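Local coordinates for replisome organizer (Bacillus phage SPP1, PDB 1NO1), which probably loads the host replicative helicase during phage DNA replication and can also inhibit it, at residues A[14-19]-A[51-56]. Numbering follows the deposited sequence.
Sequences SEFYPG and DYAKVN
Y17 reaches across to the end of helix 42-55 and donates a hydrogen bond from OH to the backbone O of N56, 3.0 Å away. The carbonyl oxygen lies at the edge of the tyrosine ring and in its plane, whereas the hydroxyl stands above the carbonyl plane of N56, 37° out of it. With CG anti to its carbonyl carbon (chi1 -61°), Y17 carries its ring across to the second helix, where OH comes 3.7 Å from A53 CA. The Y17 and Y52 side chains cross at about a right angle, Y17 OH lying 3.5 Å from Y52 CE2. A53 also meets F16: its CB lies over one face of the F16 ring, offset toward the rim, 3.8 Å from the centroid, a CH-pi contact. N56 folds back on its own segment, ND2 giving a nearly straight bond (171°) to the O of Y52 and resting over the Y52 ring centre, which probably helps hold the backbone that offers its carbonyl to Y17. Y52 OH is hydrogen-bonded to the O of F58. Near the surface of this small all-helical domain, the contact thus joins the C-terminal ends of helices 3-16 and 42-55, while P59 and P60 of the following loop pack on Y17.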
# COMPACT_ATOMS: atom_id res chain seq x y z
N SER A 14 -4.48 -5.06 2.42
CA SER A 14 -5.02 -6.39 2.65
C SER A 14 -6.25 -6.38 3.58
O SER A 14 -7.17 -7.19 3.43
CB SER A 14 -3.90 -7.32 3.17
OG SER A 14 -4.46 -8.43 3.85
N GLU A 15 -6.30 -5.46 4.54
CA GLU A 15 -7.48 -5.42 5.40
C GLU A 15 -8.70 -4.93 4.60
O GLU A 15 -9.81 -5.41 4.80
CB GLU A 15 -7.24 -4.55 6.66
CG GLU A 15 -6.29 -5.14 7.73
CD GLU A 15 -5.69 -4.07 8.66
OE1 GLU A 15 -5.67 -2.84 8.32
OE2 GLU A 15 -5.21 -4.45 9.76
N PHE A 16 -8.49 -3.96 3.70
CA PHE A 16 -9.54 -3.39 2.87
C PHE A 16 -10.04 -4.35 1.81
O PHE A 16 -11.20 -4.25 1.43
CB PHE A 16 -9.07 -2.12 2.12
CG PHE A 16 -9.31 -0.84 2.87
CD1 PHE A 16 -8.24 -0.03 3.23
CD2 PHE A 16 -10.59 -0.44 3.20
CE1 PHE A 16 -8.45 1.13 3.94
CE2 PHE A 16 -10.80 0.75 3.88
CZ PHE A 16 -9.73 1.55 4.23
N TYR A 17 -9.17 -5.24 1.32
CA TYR A 17 -9.54 -6.17 0.24
C TYR A 17 -9.36 -7.67 0.52
O TYR A 17 -8.65 -8.38 -0.21
CB TYR A 17 -8.80 -5.81 -1.07
CG TYR A 17 -9.13 -4.41 -1.58
CD1 TYR A 17 -8.39 -3.32 -1.20
CD2 TYR A 17 -10.21 -4.21 -2.45
CE1 TYR A 17 -8.71 -2.03 -1.68
CE2 TYR A 17 -10.52 -2.97 -2.94
CZ TYR A 17 -9.80 -1.88 -2.55
OH TYR A 17 -10.18 -0.62 -3.03
N PRO A 18 -10.07 -8.17 1.52
CA PRO A 18 -10.00 -9.59 1.89
C PRO A 18 -10.14 -10.47 0.66
O PRO A 18 -10.97 -10.17 -0.20
CB PRO A 18 -11.22 -9.78 2.78
CG PRO A 18 -11.49 -8.47 3.37
CD PRO A 18 -11.05 -7.43 2.34
N GLY A 19 -9.35 -11.53 0.58
CA GLY A 19 -9.36 -12.43 -0.56
C GLY A 19 -9.19 -11.89 -1.99
O GLY A 19 -9.58 -12.60 -2.92
N ASP A 51 -9.03 7.26 0.83
CA ASP A 51 -9.88 7.87 -0.20
C ASP A 51 -10.05 6.92 -1.41
O ASP A 51 -11.10 6.89 -2.06
CB ASP A 51 -9.34 9.24 -0.62
CG ASP A 51 -9.36 10.27 0.52
OD1 ASP A 51 -10.26 10.18 1.40
OD2 ASP A 51 -8.50 11.20 0.65
N TYR A 52 -9.01 6.14 -1.72
CA TYR A 52 -9.05 5.21 -2.83
C TYR A 52 -10.06 4.07 -2.61
O TYR A 52 -10.77 3.68 -3.54
CB TYR A 52 -7.63 4.67 -3.08
CG TYR A 52 -7.58 3.63 -4.16
CD1 TYR A 52 -7.24 3.98 -5.47
CD2 TYR A 52 -7.90 2.30 -3.88
CE1 TYR A 52 -7.24 3.03 -6.50
CE2 TYR A 52 -7.90 1.34 -4.88
CZ TYR A 52 -7.58 1.70 -6.20
OH TYR A 52 -7.54 0.73 -7.20
N ALA A 53 -10.16 3.54 -1.39
CA ALA A 53 -11.06 2.42 -1.14
C ALA A 53 -12.54 2.82 -1.15
O ALA A 53 -13.43 1.94 -1.19
CB ALA A 53 -10.73 1.72 0.25
N LYS A 54 -12.83 4.11 -1.01
CA LYS A 54 -14.22 4.50 -0.94
C LYS A 54 -14.88 4.30 -2.31
O LYS A 54 -16.09 4.05 -2.38
CB LYS A 54 -14.40 5.94 -0.37
N VAL A 55 -14.08 4.32 -3.38
CA VAL A 55 -14.68 4.24 -4.71
C VAL A 55 -14.15 3.18 -5.69
O VAL A 55 -14.52 3.20 -6.83
CB VAL A 55 -14.61 5.65 -5.43
CG1 VAL A 55 -15.37 6.70 -4.62
CG2 VAL A 55 -13.16 6.10 -5.67
N ASN A 56 -13.30 2.26 -5.25
CA ASN A 56 -12.73 1.26 -6.14
C ASN A 56 -12.98 -0.18 -5.73
O ASN A 56 -12.68 -0.56 -4.60
CB ASN A 56 -11.23 1.45 -6.17
CG ASN A 56 -10.80 2.58 -7.07
OD1 ASN A 56 -10.75 2.43 -8.29
ND2 ASN A 56 -10.47 3.72 -6.48